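Local structure of interleukin-1beta (Gallus gallus, 2WRY) at residues C134-Q138 against P139-V143; Q148-Q151 against V152-T156. The protein is a secreted cytokine of the interleukin-1 family that probably signals inflammation by binding the interleukin-1 receptor, the present chain being its beta-trefoil portion. All coordinates share one frame; numbering follows the deposited sequence.

Contact 1: residues C134-Q138 against P139-V143; sequences CTSLQ and PRQPV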
loop_
_atom_site.group_PDB
_atom_site.type_symbol
_atom_site.label_atom_id
_atom_site.label_comp_id
_atom_site.label_asym_id
_atom_site.label_seq_id
_atom_site.Cartn_x
_atom_site.Cartn_y
_atom_site.Cartn_z
ATOM N N CYS A 134 3.679 -1.228 6.131
ATOM C CA CYS A 134 3.811 -0.642 7.466
ATOM C C CYS A 134 4.489 0.711 7.486
ATOM O O CYS A 134 5.230 1.085 6.580
ATOM C CB CYS A 134 4.559 -1.590 8.419
ATOM S SG CYS A 134 6.277 -1.856 7.922
ATOM N N THR A 135 4.210 1.454 8.547
ATOM C CA THR A 135 4.920 2.698 8.806
ATOM C C THR A 135 5.722 2.570 10.094
ATOM O O THR A 135 5.461 1.706 10.941
ATOM C CB THR A 135 3.943 3.896 8.930
ATOM O OG1 THR A 135 3.126 3.734 10.095
ATOM C CG2 THR A 135 3.083 3.999 7.658
ATOM N N SER A 136 6.694 3.450 10.241
ATOM C CA SER A 136 7.476 3.494 11.447
ATOM C C SER A 136 6.649 4.143 12.544
ATOM O O SER A 136 5.716 4.883 12.267
ATOM C CB SER A 136 8.703 4.354 11.171
ATOM O OG SER A 136 9.484 4.505 12.329
ATOM N N LEU A 137 6.999 3.877 13.798
ATOM C CA LEU A 137 6.436 4.653 14.914
ATOM C C LEU A 137 6.918 6.102 14.891
ATOM O O LEU A 137 6.235 6.993 15.421
ATOM C CB LEU A 137 6.827 4.019 16.250
ATOM C CG LEU A 137 6.502 2.531 16.474
ATOM C CD1 LEU A 137 6.943 2.051 17.867
ATOM C CD2 LEU A 137 5.038 2.253 16.266
ATOM N N GLN A 138 8.086 6.330 14.281
ATOM C CA GLN A 138 8.667 7.678 14.153
ATOM C C GLN A 138 8.202 8.365 12.875
ATOM O O GLN A 138 8.018 7.714 11.859
ATOM C CB GLN A 138 10.196 7.614 14.163
ATOM C CG GLN A 138 10.815 7.342 15.530
ATOM C CD GLN A 138 10.460 5.980 16.089
ATOM O OE1 GLN A 138 10.468 4.978 15.368
ATOM N NE2 GLN A 138 10.131 5.933 17.385
ATOM N N PRO A 139 7.955 9.681 12.931
ATOM C CA PRO A 139 7.612 10.365 11.684
ATOM C C PRO A 139 8.788 10.501 10.693
ATOM O O PRO A 139 9.953 10.343 11.064
ATOM C CB PRO A 139 7.136 11.763 12.155
ATOM C CG PRO A 139 7.667 11.941 13.506
ATOM C CD PRO A 139 7.887 10.566 14.109
ATOM N N ARG A 140 8.450 10.765 9.434
ATOM C CA ARG A 140 9.408 11.078 8.373
ATOM C C ARG A 140 10.355 9.913 8.064
ATOM O O ARG A 140 11.525 10.120 7.713
ATOM C CB ARG A 140 10.190 12.376 8.685
ATOM C CG ARG A 140 9.332 13.583 9.097
ATOM C CD ARG A 140 10.176 14.861 9.101
ATOM N NE ARG A 140 10.690 15.220 10.425
ATOM C CZ ARG A 140 11.333 16.361 10.696
ATOM N NH1 ARG A 140 11.555 17.249 9.729
ATOM N NH2 ARG A 140 11.757 16.624 11.932
ATOM N N GLN A 141 9.841 8.687 8.191
ATOM C CA GLN A 141 10.593 7.482 7.815
ATOM C C GLN A 141 9.881 6.807 6.646
ATOM O O GLN A 141 8.681 7.055 6.415
ATOM C CB GLN A 141 10.708 6.499 8.998
ATOM C CG GLN A 141 11.461 7.063 10.182
ATOM C CD GLN A 141 12.958 7.183 9.966
ATOM O OE1 GLN A 141 13.496 6.842 8.907
ATOM N NE2 GLN A 141 13.652 7.650 10.995
ATOM N N PRO A 142 10.616 6.003 5.857
ATOM C CA PRO A 142 9.961 5.339 4.717
ATOM C C PRO A 142 8.806 4.413 5.083
ATOM O O PRO A 142 8.807 3.799 6.156
ATOM C CB PRO A 142 11.089 4.510 4.108
ATOM C CG PRO A 142 12.316 5.305 4.476
ATOM C CD PRO A 142 12.059 5.712 5.885
ATOM N N VAL A 143 7.810 4.362 4.203
ATOM C CA VAL A 143 6.793 3.303 4.257
ATOM C C VAL A 143 7.457 2.046 3.710
ATOM O O VAL A 143 8.168 2.090 2.694
ATOM C CB VAL A 143 5.526 3.688 3.424
ATOM C CG1 VAL A 143 4.456 2.613 3.527
ATOM C CG2 VAL A 143 4.977 5.014 3.917
HETATM O O HOH W 1 6.990 5.189 8.044
HETATM O O HOH W 2 7.354 7.685 9.306
#

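Contact 2: residues Q148-Q151 against V152-T156; sequences QPDQ and VNIAT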
loop_
_atom_site.group_PDB
_atom_site.type_symbol
_atom_site.label_atom_id
_atom_site.label_comp_id
_atom_site.label_asym_id
_atom_site.label_seq_id
_atom_site.Cartn_x
_atom_site.Cartn_y
_atom_site.Cartn_z
ATOM N N GLN A 148 6.188 -8.678 10.705
ATOM C CA GLN A 148 5.740 -8.519 12.095
ATOM C C GLN A 148 4.740 -7.317 12.180
ATOM O O GLN A 148 5.057 -6.315 12.811
ATOM C CB GLN A 148 6.931 -8.269 13.020
ATOM C CG GLN A 148 7.969 -9.421 13.060
ATOM C CD GLN A 148 9.037 -9.127 14.083
ATOM O OE1 GLN A 148 9.787 -8.174 13.953
ATOM N NE2 GLN A 148 9.074 -9.918 15.127
ATOM N N PRO A 149 3.584 -7.433 11.512
ATOM C CA PRO A 149 2.651 -6.267 11.413
ATOM C C PRO A 149 2.232 -5.762 12.795
ATOM O O PRO A 149 1.812 -6.537 13.633
ATOM C CB PRO A 149 1.450 -6.851 10.655
ATOM C CG PRO A 149 1.549 -8.388 10.869
ATOM C CD PRO A 149 3.043 -8.617 10.816
ATOM N N ASP A 150 2.391 -4.461 12.997
ATOM C CA ASP A 150 1.917 -3.775 14.225
ATOM C C ASP A 150 2.808 -4.043 15.437
ATOM O O ASP A 150 2.409 -3.722 16.575
ATOM C CB ASP A 150 0.446 -4.132 14.523
ATOM C CG ASP A 150 -0.520 -3.523 13.500
ATOM O OD1 ASP A 150 -0.397 -2.313 13.304
ATOM O OD2 ASP A 150 -1.342 -4.270 12.920
ATOM N N GLN A 151 4.004 -4.629 15.187
ATOM C CA GLN A 151 4.963 -4.929 16.260
ATOM C C GLN A 151 6.163 -4.004 16.110
ATOM O O GLN A 151 7.073 -4.269 15.302
ATOM C CB GLN A 151 5.382 -6.388 16.224
ATOM C CG GLN A 151 6.163 -6.819 17.464
ATOM C CD GLN A 151 6.401 -8.330 17.542
ATOM O OE1 GLN A 151 5.867 -9.110 16.749
ATOM N NE2 GLN A 151 7.195 -8.740 18.523
ATOM N N VAL A 152 6.148 -2.903 16.855
ATOM C CA VAL A 152 7.142 -1.810 16.730
ATOM C C VAL A 152 7.139 -1.199 15.326
ATOM O O VAL A 152 8.159 -0.773 14.769
ATOM C CB VAL A 152 8.584 -2.224 17.181
ATOM C CG1 VAL A 152 9.402 -0.989 17.514
ATOM C CG2 VAL A 152 8.532 -3.160 18.373
ATOM N N ASN A 153 5.941 -1.184 14.769
ATOM C CA ASN A 153 5.603 -0.457 13.534
ATOM C C ASN A 153 4.080 -0.361 13.528
ATOM O O ASN A 153 3.398 -0.933 14.411
ATOM C CB ASN A 153 6.095 -1.211 12.281
ATOM C CG ASN A 153 5.474 -2.590 12.150
ATOM O OD1 ASN A 153 4.285 -2.721 11.891
ATOM N ND2 ASN A 153 6.298 -3.638 12.337
ATOM N N ILE A 154 3.535 0.339 12.542
ATOM C CA ILE A 154 2.083 0.432 12.423
ATOM C C ILE A 154 1.723 -0.199 11.079
ATOM O O ILE A 154 2.248 0.210 10.042
ATOM C CB ILE A 154 1.609 1.885 12.481
ATOM C CG1 ILE A 154 1.860 2.454 13.890
ATOM C CG2 ILE A 154 0.141 1.979 12.093
ATOM C CD1 ILE A 154 1.872 3.942 13.907
ATOM N N ALA A 155 0.829 -1.180 11.097
ATOM C CA ALA A 155 0.400 -1.838 9.856
ATOM C C ALA A 155 -1.129 -1.732 9.695
ATOM O O ALA A 155 -1.717 -2.448 8.906
ATOM C CB ALA A 155 0.868 -3.315 9.803
ATOM N N THR A 156 -1.723 -0.796 10.430
ATOM C CA THR A 156 -3.173 -0.606 10.493
ATOM C C THR A 156 -3.487 0.820 10.049
ATOM O O THR A 156 -2.850 1.787 10.539
ATOM C CB THR A 156 -3.708 -0.820 11.950
ATOM O OG1 THR A 156 -3.342 -2.135 12.420
ATOM C CG2 THR A 156 -5.236 -0.674 11.993
HETATM O O HOH W 3 3.816 -2.004 18.157
#

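Contact 1: residues C134-Q138 against P139-V143
Two water molecules take the place of direct hydrogen bonds between Ser136 and Pro142 and between Gln138 and Gln141, so the hydrogen bonding between the two arms of this surface loop runs through solvent. Water 1 accepts from Ser136 N at 2.8 Å and is also hydrogen-bonded to Pro142 O, while water 2 accepts from Gln141 N at 2.9 Å and bonds Gln138 O at 2.6 Å. Alongside the waters, the side chains of Ser136 and Gln141 meet directly: Ser136 CB lies 3.7 Å from Gln141 CB. The CB of Gln141 points at the other arm, and a chi1 of -62°, with CG anti to the carbonyl carbon of Gln141, brings Gln141 CG to 3.9 Å from Ser136 OG. The same CG also comes within 3.9 Å of Gln138 O. The serine hydroxyl meanwhile works inside its own arm. With OG swung away from the serine's own backbone N (chi1 177°), Ser136 OG accepts from Gln138 N at 3.0 Å, an ST turn that bends the chain just before Pro139. Nearer the base lie the buried Thr135 and Val143, whose CG2 methyls face each other. Val143 CG1 sits 3.5 Å from the backbone oxygen Cys134 O, which the CA-H of Val143 also approaches. Thr135 directs its hydroxyl out of the loop, to Asp16, and Lys20 takes the carbonyl of Ser136. The loop connects strand 132-134 to the short strand 141-142; at its base Cys134 is hydrogen-bonded through its backbone to Gly144, the start of strand 144-146, while Arg140, Gln141 and Val143 make backbone bonds to strand 29-33, and Thr135 and Val143 also rest against Phe22 of strand 21-26.

Contact 2: residues Q148-Q151 against V152-T156
The side-chain amide of Asn153 meets the turn formed by Gln148 to Gln151 through its two polar ends. Asn153 ND2 donates to Gln148 O at 3.0 Å, with the acceptor only 14° out of the amide plane, and Asn153 OD1 accepts from Asp150 N at 2.8 Å, the donor tilted from the carbonyl plane. Gln148 O in turn takes two donors, Asn153 ND2 from one face of its peptide plane and Gln151 N from the other. The carboxylate of Asp150 is met on a face: Ala155 N reaches Asp150 OD1 from above its plane, at 2.8 Å and with a nearly straight N-H...O angle of 167°. Thr156 OG1 lies 3.0 Å from Asp150 OD2 and about as far from Asp150 OD1; either bond would be weak, and its single proton is not assigned to one of them. The bond between Gln151 N and Gln148 O closes a type II beta turn, part of the connection between strands 144-146 and 157-160 of the beta-trefoil. Asn153 can reach back into this turn because its CG sits between the backbone N and the carbonyl carbon (chi1 61°). Beside these polar bonds, Pro149 CB packs on Ala155 CB at 3.7 Å, with Phe132 and Arg122 also touching the proline. Arg122 additionally forms a long, weak ion pair with Asp150 OD2. At the outer bend, water 3 links Asp150 O to Val152 N.

How the contacts relate
Contacts 1 and 2 are successive loops on the same side of the chain's centre, both partly buried and separated by strand 144-146. They touch where Thr135 N probably donates to Ile154 O at 2.8 Å; Cys134 CB packs on Ile154 O and Asn153 OD1, and Thr135 O on Asn153 CB. Thr135 and Ile154 are buried where the loops meet, while much of each bend is exposed. Contact 1 is bridged by water and leans on strands 21-26 and 29-33. Contact 2 relies on direct bonds from the asparagine and aspartate side chains, and borders strands 120-125 and 132-134. Water plays the smaller part there, at a single outer bend.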